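Local coordinates for protein probable amidase (Thermus thermophilus, PDB 2DC0) that belongs to the amidase signature family and is built round a large mixed beta-sheet with helices packed against it, at residues M1-A6 against L68-K73; E22-R27 against L110-T115; P208-V213 against H217-I222. All blocks are in the same frame, centred on the assembly; numbering follows the deposited sequence.

Three helices pack on the same mixed sheet. Contacts 1 and 2 have centres about 10 Å apart and use adjacent parallel strands, 69-73 and 110-115, tied by backbone bonds such as L68 O to L110 N at 2.7 Å. Their helices, 3-11 and 17-30, are consecutive; the first meets the start of strand 69-73, the second packs on F112. Contact 3, with its centre about 9 Å from that of contact 1, adds helix 213-224 beside helix 3-11; D2 OD2 meets S212 OG at 3.0 Å. Contacts 2 and 3 do not touch (nearest atoms about 7 Å apart). K73, ending strand 69-73, bonds through NZ to S147 and S148 in the family's serine- and glycine-rich stretch.

Contact 1. Residues M1-A6 against L68-K73; sequences MDLLEA and LPLTVK
L3 and L68 both carry CG beside the backbone N and anti to the carbonyl carbon (chi1 -78° and -58°), and this swings their methyl ends into each other. L3 CD2 does the work from the helix: it lies 3.7 Å from L68 CD1, the two side chains running at a slant to one another, and 4.0 Å from L70 CD1, where the leucines stand at roughly a right angle. One methyl thus touches L68, just before the strand, and L70, its second residue. A turn later A6 points toward segment 68-73, and its CB sits 4.0 Å from the other branch of L68, CD2. The L68 isobutyl group is therefore gripped by both L3 and A6, and all four residues are buried.

D2 fixes where the helix starts. As N-cap it takes the amide of E5 on OD1, with N to OD1 at 2.9 Å, while its OD2 is held by R214 and S212; the carboxylate would offset the positive end of the helix dipole. This is the packing of an alpha/beta fold, an N-terminal helix packed through leucines and an alanine against the start of a strand of the central sheet.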
loop_
_atom_site.group_PDB
_atom_site.type_symbol
_atom_site.label_atom_id
_atom_site.label_comp_id
_atom_site.label_asym_id
_atom_site.label_seq_id
_atom_site.Cartn_x
_atom_site.Cartn_y
_atom_site.Cartn_z
ATOM N N MET A 1 -12.997 -27.419 23.670
ATOM C CA MET A 1 -11.572 -27.129 23.994
ATOM C C MET A 1 -10.912 -26.512 22.765
ATOM O O MET A 1 -11.424 -26.646 21.653
ATOM C CB MET A 1 -10.831 -28.421 24.376
ATOM C CG MET A 1 -10.410 -29.274 23.183
ATOM S SD MET A 1 -9.418 -30.749 23.577
ATOM C CE MET A 1 -10.437 -32.024 22.871
ATOM N N ASP A 2 -9.785 -25.829 22.959
ATOM C CA ASP A 2 -9.088 -25.237 21.825
ATOM C C ASP A 2 -7.748 -25.928 21.584
ATOM O O ASP A 2 -7.392 -26.868 22.297
ATOM C CB ASP A 2 -8.900 -23.725 22.021
ATOM C CG ASP A 2 -7.996 -23.382 23.189
ATOM O OD1 ASP A 2 -7.446 -24.303 23.826
ATOM O OD2 ASP A 2 -7.833 -22.177 23.466
ATOM N N LEU A 3 -7.018 -25.467 20.572
ATOM C CA LEU A 3 -5.726 -26.049 20.208
ATOM C C LEU A 3 -4.719 -26.161 21.344
ATOM O O LEU A 3 -4.147 -27.227 21.568
ATOM C CB LEU A 3 -5.078 -25.248 19.072
ATOM C CG LEU A 3 -5.572 -25.459 17.641
ATOM C CD1 LEU A 3 -4.927 -24.432 16.725
ATOM C CD2 LEU A 3 -5.226 -26.872 17.190
ATOM N N LEU A 4 -4.495 -25.058 22.052
ATOM C CA LEU A 4 -3.524 -25.050 23.138
ATOM C C LEU A 4 -3.925 -25.909 24.334
ATOM O O LEU A 4 -3.062 -26.478 24.996
ATOM C CB LEU A 4 -3.235 -23.608 23.567
ATOM C CG LEU A 4 -2.581 -22.774 22.451
ATOM C CD1 LEU A 4 -2.358 -21.343 22.925
ATOM C CD2 LEU A 4 -1.258 -23.406 22.051
ATOM N N GLU A 5 -5.221 -26.020 24.607
ATOM C CA GLU A 5 -5.657 -26.848 25.724
ATOM C C GLU A 5 -5.489 -28.317 25.334
ATOM O O GLU A 5 -5.049 -29.136 26.142
ATOM C CB GLU A 5 -7.121 -26.580 26.076
ATOM C CG GLU A 5 -7.543 -27.217 27.399
ATOM C CD GLU A 5 -9.049 -27.285 27.568
ATOM O OE1 GLU A 5 -9.717 -26.227 27.468
ATOM O OE2 GLU A 5 -9.567 -28.400 27.810
ATOM N N ALA A 6 -5.836 -28.647 24.090
ATOM C CA ALA A 6 -5.702 -30.020 23.606
ATOM C C ALA A 6 -4.227 -30.400 23.587
ATOM O O ALA A 6 -3.856 -31.534 23.887
ATOM C CB ALA A 6 -6.291 -30.148 22.206
ATOM N N LEU A 68 -2.782 -32.892 16.361
ATOM C CA LEU A 68 -3.973 -32.045 16.446
ATOM C C LEU A 68 -4.763 -32.059 15.136
ATOM O O LEU A 68 -4.225 -31.751 14.072
ATOM C CB LEU A 68 -3.572 -30.607 16.802
ATOM C CG LEU A 68 -2.788 -30.457 18.114
ATOM C CD1 LEU A 68 -2.371 -29.011 18.321
ATOM C CD2 LEU A 68 -3.638 -30.946 19.270
ATOM N N PRO A 69 -6.058 -32.417 15.204
ATOM C CA PRO A 69 -6.940 -32.479 14.035
ATOM C C PRO A 69 -7.378 -31.098 13.559
ATOM O O PRO A 69 -7.939 -30.318 14.331
ATOM C CB PRO A 69 -8.106 -33.323 14.539
ATOM C CG PRO A 69 -8.232 -32.865 15.956
ATOM C CD PRO A 69 -6.788 -32.799 16.430
ATOM N N LEU A 70 -7.102 -30.806 12.289
ATOM C CA LEU A 70 -7.458 -29.528 11.668
ATOM C C LEU A 70 -8.080 -29.788 10.304
ATOM O O LEU A 70 -7.861 -30.845 9.717
ATOM C CB LEU A 70 -6.217 -28.647 11.456
ATOM C CG LEU A 70 -5.590 -27.863 12.615
ATOM C CD1 LEU A 70 -5.153 -28.807 13.713
ATOM C CD2 LEU A 70 -4.392 -27.073 12.089
ATOM N N THR A 71 -8.849 -28.825 9.803
ATOM C CA THR A 71 -9.468 -28.939 8.486
ATOM C C THR A 71 -8.872 -27.846 7.595
ATOM O O THR A 71 -8.255 -26.900 8.097
ATOM C CB THR A 71 -11.006 -28.771 8.563
ATOM O OG1 THR A 71 -11.319 -27.504 9.147
ATOM C CG2 THR A 71 -11.627 -29.879 9.418
ATOM N N VAL A 72 -9.061 -27.974 6.282
ATOM C CA VAL A 72 -8.513 -27.019 5.315
ATOM C C VAL A 72 -9.525 -26.636 4.239
ATOM O O VAL A 72 -10.123 -27.514 3.613
ATOM C CB VAL A 72 -7.274 -27.617 4.594
ATOM C CG1 VAL A 72 -6.741 -26.635 3.556
ATOM C CG2 VAL A 72 -6.191 -27.962 5.613
ATOM N N LYS A 73 -9.705 -25.333 4.018
ATOM C CA LYS A 73 -10.636 -24.830 2.997
ATOM C C LYS A 73 -10.296 -25.501 1.666
ATOM O O LYS A 73 -9.121 -25.609 1.320
ATOM C CB LYS A 73 -10.492 -23.310 2.872
ATOM C CG LYS A 73 -11.512 -22.644 1.960
ATOM C CD LYS A 73 -11.304 -21.143 1.965
ATOM C CE LYS A 73 -12.443 -20.403 1.285
ATOM N NZ LYS A 73 -12.211 -18.927 1.328
#

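Contact 2. Residues E22-R27 against L110-T115; sequences EEALER and LLFAKT
F112 reaches out from strand 110-115 toward helix 17-30 and brings its ring to A24 and L25, which follow each other in the helix. A24 points toward the strand, and its CB comes down obliquely on the far end of the ring, 3.9 Å from F112 CZ. L25 starts off at an angle to the strand but bends back, so that its CD2 branch approaches the ring, also obliquely, 4.3 Å from F112 CD1. Both methyls lie on the same side of the ring plane, one near CZ and one near CD1.

The aromatic ring gets there with CG lodged between the backbone N and the carbonyl carbon (chi1 68°), and chi2 turns it so that L110 O lies in its plane, at the edge, 3.7 Å from F112 CD2. The backbone keeps its distance: the CA atoms of A24 and F112, the nearest across the contact, are 9.3 Å apart, and the ring spans the interval between helix and sheet. This is the usual helix-on-sheet layering of an alpha/beta fold, with helix 17-30 lying over the F112 side of strand 110-115.

The F112 side chain is also touched by P69 and T71 of strand 69-73, by L40 of strand 37-40 on the other side of strand 110-115, and by A45 of helix 42-57, so F112 is buried among largely apolar neighbours. The polar helix residues lie away from it: E22 makes a salt bridge with R46, and R27 NE donates to L157 O. Further along the strand, T115 OG1 is hydrogen-bonded to S151 OG on helix 149-157.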
loop_
_atom_site.group_PDB
_atom_site.type_symbol
_atom_site.label_atom_id
_atom_site.label_comp_id
_atom_site.label_asym_id
_atom_site.label_seq_id
_atom_site.Cartn_x
_atom_site.Cartn_y
_atom_site.Cartn_z
ATOM N N GLU A 22 -11.271 -39.118 16.897
ATOM C CA GLU A 22 -12.581 -39.725 17.110
ATOM C C GLU A 22 -13.601 -38.680 17.532
ATOM O O GLU A 22 -14.753 -38.731 17.117
ATOM C CB GLU A 22 -12.508 -40.829 18.171
ATOM C CG GLU A 22 -11.788 -42.073 17.704
ATOM C CD GLU A 22 -12.351 -42.608 16.398
ATOM O OE1 GLU A 22 -13.576 -42.851 16.331
ATOM O OE2 GLU A 22 -11.566 -42.777 15.439
ATOM N N GLU A 23 -13.176 -37.739 18.368
ATOM C CA GLU A 23 -14.064 -36.682 18.820
ATOM C C GLU A 23 -14.505 -35.842 17.618
ATOM O O GLU A 23 -15.689 -35.556 17.460
ATOM C CB GLU A 23 -13.348 -35.800 19.846
ATOM C CG GLU A 23 -14.093 -34.526 20.228
ATOM C CD GLU A 23 -15.488 -34.796 20.770
ATOM O OE1 GLU A 23 -15.624 -35.672 21.654
ATOM O OE2 GLU A 23 -16.445 -34.123 20.325
ATOM N N ALA A 24 -13.550 -35.466 16.770
ATOM C CA ALA A 24 -13.844 -34.666 15.588
ATOM C C ALA A 24 -14.801 -35.399 14.651
ATOM O O ALA A 24 -15.728 -34.800 14.113
ATOM C CB ALA A 24 -12.548 -34.323 14.851
ATOM N N LEU A 25 -14.571 -36.696 14.460
ATOM C CA LEU A 25 -15.408 -37.505 13.583
ATOM C C LEU A 25 -16.823 -37.704 14.126
ATOM O O LEU A 25 -17.774 -37.857 13.353
ATOM C CB LEU A 25 -14.750 -38.864 13.328
ATOM C CG LEU A 25 -13.397 -38.813 12.607
ATOM C CD1 LEU A 25 -12.848 -40.229 12.425
ATOM C CD2 LEU A 25 -13.559 -38.133 11.256
ATOM N N GLU A 26 -16.969 -37.711 15.449
ATOM C CA GLU A 26 -18.294 -37.870 16.040
ATOM C C GLU A 26 -19.091 -36.598 15.784
ATOM O O GLU A 26 -20.275 -36.650 15.447
ATOM C CB GLU A 26 -18.201 -38.127 17.548
ATOM C CG GLU A 26 -17.574 -39.462 17.918
ATOM C CD GLU A 26 -17.712 -39.791 19.401
ATOM O OE1 GLU A 26 -17.522 -38.879 20.235
ATOM O OE2 GLU A 26 -17.995 -40.964 19.729
ATOM N N ARG A 27 -18.428 -35.456 15.938
ATOM C CA ARG A 27 -19.066 -34.166 15.713
ATOM C C ARG A 27 -19.434 -34.003 14.241
ATOM O O ARG A 27 -20.501 -33.483 13.916
ATOM C CB ARG A 27 -18.134 -33.027 16.138
ATOM C CG ARG A 27 -17.710 -33.059 17.605
ATOM C CD ARG A 27 -18.870 -32.757 18.541
ATOM N NE ARG A 27 -19.337 -31.378 18.407
ATOM C CZ ARG A 27 -20.370 -30.870 19.075
ATOM N NH1 ARG A 27 -21.051 -31.627 19.931
ATOM N NH2 ARG A 27 -20.723 -29.604 18.888
ATOM N N LEU A 110 -2.778 -33.026 12.121
ATOM C CA LEU A 110 -3.520 -34.090 11.466
ATOM C C LEU A 110 -4.605 -33.429 10.629
ATOM O O LEU A 110 -5.656 -33.045 11.147
ATOM C CB LEU A 110 -4.142 -35.024 12.506
ATOM C CG LEU A 110 -5.092 -36.095 11.964
ATOM C CD1 LEU A 110 -4.404 -36.917 10.893
ATOM C CD2 LEU A 110 -5.554 -36.985 13.113
ATOM N N LEU A 111 -4.334 -33.270 9.337
ATOM C CA LEU A 111 -5.288 -32.654 8.416
ATOM C C LEU A 111 -6.206 -33.775 7.950
ATOM O O LEU A 111 -5.807 -34.606 7.135
ATOM C CB LEU A 111 -4.538 -32.040 7.229
ATOM C CG LEU A 111 -3.375 -31.114 7.615
ATOM C CD1 LEU A 111 -2.609 -30.685 6.373
ATOM C CD2 LEU A 111 -3.910 -29.902 8.358
ATOM N N PHE A 112 -7.436 -33.796 8.454
ATOM C CA PHE A 112 -8.357 -34.874 8.114
ATOM C C PHE A 112 -9.497 -34.574 7.148
ATOM O O PHE A 112 -10.243 -35.481 6.778
ATOM C CB PHE A 112 -8.951 -35.460 9.397
ATOM C CG PHE A 112 -9.872 -34.518 10.121
ATOM C CD1 PHE A 112 -11.254 -34.660 10.022
ATOM C CD2 PHE A 112 -9.359 -33.469 10.872
ATOM C CE1 PHE A 112 -12.108 -33.766 10.660
ATOM C CE2 PHE A 112 -10.204 -32.568 11.515
ATOM C CZ PHE A 112 -11.578 -32.718 11.408
ATOM N N ALA A 113 -9.655 -33.326 6.731
ATOM C CA ALA A 113 -10.747 -33.028 5.820
ATOM C C ALA A 113 -10.668 -31.678 5.140
ATOM O O ALA A 113 -10.021 -30.754 5.631
ATOM C CB ALA A 113 -12.083 -33.150 6.562
ATOM N N LYS A 114 -11.339 -31.581 3.996
ATOM C CA LYS A 114 -11.395 -30.339 3.237
ATOM C C LYS A 114 -12.764 -29.770 3.573
ATOM O O LYS A 114 -13.732 -30.521 3.673
ATOM C CB LYS A 114 -11.296 -30.610 1.730
ATOM C CG LYS A 114 -10.053 -31.400 1.309
ATOM C CD LYS A 114 -8.784 -30.638 1.638
ATOM C CE LYS A 114 -8.651 -29.396 0.767
ATOM N NZ LYS A 114 -7.843 -28.381 1.473
ATOM N N THR A 115 -12.857 -28.458 3.766
ATOM C CA THR A 115 -14.144 -27.862 4.105
ATOM C C THR A 115 -14.896 -27.195 2.959
ATOM O O THR A 115 -14.295 -26.677 2.011
ATOM C CB THR A 115 -14.012 -26.798 5.216
ATOM O OG1 THR A 115 -13.141 -25.747 4.775
ATOM C CG2 THR A 115 -13.479 -27.414 6.492
#

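Contact 3. Residues P208-V213 against H217-I222; sequences PLTRSV and HFLTEI
A strand, a tight turn and the helix that doubles back over it make up this contact, with strand 206-210 and helix 213-224 following each other in the chain. The short segments run nearly antiparallel, at 156°, with their axes 8.7 Å apart. P208 and L219 meet at the centre: P208 CB lies 3.6 Å from L219 CD2, so one leucine branch rests against the proline ring. The same methyl reaches T210 CG2 at 4.2 Å, where the two side chains slide past each other in opposite directions. T220 comes in on the other flank of the proline, its OG1 3.5 Å from P208 CG. That hydroxyl stays beside the backbone N (chi1 -63°) and bonds back to A216 O in its own helix, which leaves the proline contact as packing alone.

The turn is braced separately. T210 OG1 donates to S212 O at 2.8 Å, from a position tilted out of the carbonyl plane. S212 then N-caps the helix through a weak bond from D215 N to S212 OG, and the first helical turn closes with a fairly straight bond, H217 N to V213 O, 3.1 Å.

Helix 3-11 adjoins the same elements, L3 packing on L219 and L4 on F218. In the strand L209 points away from helix 213-224 and packs on helix 149-157, so the sheet is lined by helices on both faces, and the whole forms a beta-alpha unit of a layered alpha/beta fold.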
loop_
_atom_site.group_PDB
_atom_site.type_symbol
_atom_site.label_atom_id
_atom_site.label_comp_id
_atom_site.label_asym_id
_atom_site.label_seq_id
_atom_site.Cartn_x
_atom_site.Cartn_y
_atom_site.Cartn_z
ATOM N N PRO A 208 -6.003 -18.263 9.689
ATOM C CA PRO A 208 -6.695 -19.265 10.498
ATOM C C PRO A 208 -8.065 -18.896 11.057
ATOM O O PRO A 208 -8.406 -17.714 11.225
ATOM C CB PRO A 208 -5.708 -19.513 11.624
ATOM C CG PRO A 208 -5.236 -18.107 11.901
ATOM C CD PRO A 208 -4.992 -17.551 10.498
ATOM N N LEU A 209 -8.835 -19.946 11.339
ATOM C CA LEU A 209 -10.156 -19.860 11.961
ATOM C C LEU A 209 -9.961 -20.709 13.206
ATOM O O LEU A 209 -9.595 -21.882 13.115
ATOM C CB LEU A 209 -11.228 -20.460 11.050
ATOM C CG LEU A 209 -11.669 -19.473 9.964
ATOM C CD1 LEU A 209 -12.136 -20.219 8.738
ATOM C CD2 LEU A 209 -12.776 -18.575 10.523
ATOM N N THR A 210 -10.191 -20.101 14.364
ATOM C CA THR A 210 -9.987 -20.764 15.646
ATOM C C THR A 210 -11.093 -20.495 16.654
ATOM O O THR A 210 -12.014 -19.719 16.397
ATOM C CB THR A 210 -8.680 -20.268 16.290
ATOM O OG1 THR A 210 -8.761 -18.843 16.469
ATOM C CG2 THR A 210 -7.488 -20.583 15.402
ATOM N N ARG A 211 -10.979 -21.127 17.819
ATOM C CA ARG A 211 -11.953 -20.943 18.887
ATOM C C ARG A 211 -11.496 -19.873 19.883
ATOM O O ARG A 211 -12.257 -19.469 20.757
ATOM C CB ARG A 211 -12.184 -22.265 19.620
ATOM C CG ARG A 211 -12.851 -23.334 18.772
ATOM C CD ARG A 211 -13.023 -24.622 19.552
ATOM N NE ARG A 211 -13.964 -24.458 20.656
ATOM C CZ ARG A 211 -15.284 -24.379 20.508
ATOM N NH1 ARG A 211 -15.825 -24.456 19.299
ATOM N NH2 ARG A 211 -16.064 -24.210 21.567
ATOM N N SER A 212 -10.256 -19.414 19.758
ATOM C CA SER A 212 -9.748 -18.399 20.678
ATOM C C SER A 212 -8.660 -17.558 20.029
ATOM O O SER A 212 -8.069 -17.952 19.016
ATOM C CB SER A 212 -9.171 -19.064 21.928
ATOM O OG SER A 212 -8.059 -19.872 21.570
ATOM N N VAL A 213 -8.380 -16.404 20.623
ATOM C CA VAL A 213 -7.354 -15.531 20.085
ATOM C C VAL A 213 -5.956 -16.122 20.267
ATOM O O VAL A 213 -5.092 -15.952 19.401
ATOM C CB VAL A 213 -7.407 -14.129 20.731
ATOM C CG1 VAL A 213 -6.244 -13.279 20.226
ATOM C CG2 VAL A 213 -8.733 -13.452 20.388
ATOM N N HIS A 217 -3.101 -16.644 17.196
ATOM C CA HIS A 217 -1.707 -16.211 17.237
ATOM C C HIS A 217 -0.771 -17.413 17.058
ATOM O O HIS A 217 0.171 -17.378 16.269
ATOM C CB HIS A 217 -1.412 -15.541 18.581
ATOM C CG HIS A 217 0.050 -15.425 18.889
ATOM N ND1 HIS A 217 0.882 -14.535 18.242
ATOM C CD2 HIS A 217 0.833 -16.110 19.756
ATOM C CE1 HIS A 217 2.114 -14.678 18.696
ATOM N NE2 HIS A 217 2.112 -15.626 19.616
ATOM N N PHE A 218 -1.045 -18.470 17.810
ATOM C CA PHE A 218 -0.252 -19.693 17.776
ATOM C C PHE A 218 -0.154 -20.260 16.366
ATOM O O PHE A 218 0.937 -20.546 15.868
ATOM C CB PHE A 218 -0.888 -20.725 18.715
ATOM C CG PHE A 218 -0.181 -22.056 18.746
ATOM C CD1 PHE A 218 1.171 -22.141 19.067
ATOM C CD2 PHE A 218 -0.881 -23.231 18.491
ATOM C CE1 PHE A 218 1.819 -23.378 19.134
ATOM C CE2 PHE A 218 -0.242 -24.476 18.556
ATOM C CZ PHE A 218 1.110 -24.543 18.879
ATOM N N LEU A 219 -1.305 -20.406 15.725
ATOM C CA LEU A 219 -1.373 -20.950 14.380
ATOM C C LEU A 219 -0.773 -20.016 13.327
ATOM O O LEU A 219 -0.153 -20.475 12.363
ATOM C CB LEU A 219 -2.829 -21.262 14.048
ATOM C CG LEU A 219 -3.150 -22.403 13.094
ATOM C CD1 LEU A 219 -2.393 -23.679 13.481
ATOM C CD2 LEU A 219 -4.651 -22.639 13.151
ATOM N N THR A 220 -0.951 -18.709 13.507
ATOM C CA THR A 220 -0.411 -17.746 12.550
ATOM C C THR A 220 1.120 -17.792 12.547
ATOM O O THR A 220 1.737 -17.667 11.496
ATOM C CB THR A 220 -0.914 -16.304 12.853
ATOM O OG1 THR A 220 -2.341 -16.260 12.712
ATOM C CG2 THR A 220 -0.301 -15.301 11.881
ATOM N N GLU A 221 1.733 -17.988 13.712
ATOM C CA GLU A 221 3.192 -18.072 13.774
ATOM C C GLU A 221 3.655 -19.285 12.969
ATOM O O GLU A 221 4.625 -19.208 12.211
ATOM C CB GLU A 221 3.678 -18.214 15.217
ATOM C CG GLU A 221 3.478 -16.980 16.080
ATOM C CD GLU A 221 4.159 -17.122 17.429
ATOM O OE1 GLU A 221 3.962 -18.168 18.083
ATOM O OE2 GLU A 221 4.875 -16.186 17.843
ATOM N N ILE A 222 2.952 -20.402 13.132
ATOM C CA ILE A 222 3.291 -21.625 12.416
ATOM C C ILE A 222 3.063 -21.452 10.918
ATOM O O ILE A 222 3.886 -21.868 10.107
ATOM C CB ILE A 222 2.443 -22.826 12.917
ATOM C CG1 ILE A 222 2.700 -23.065 14.407
ATOM C CG2 ILE A 222 2.759 -24.067 12.101
ATOM C CD1 ILE A 222 4.158 -23.376 14.837
#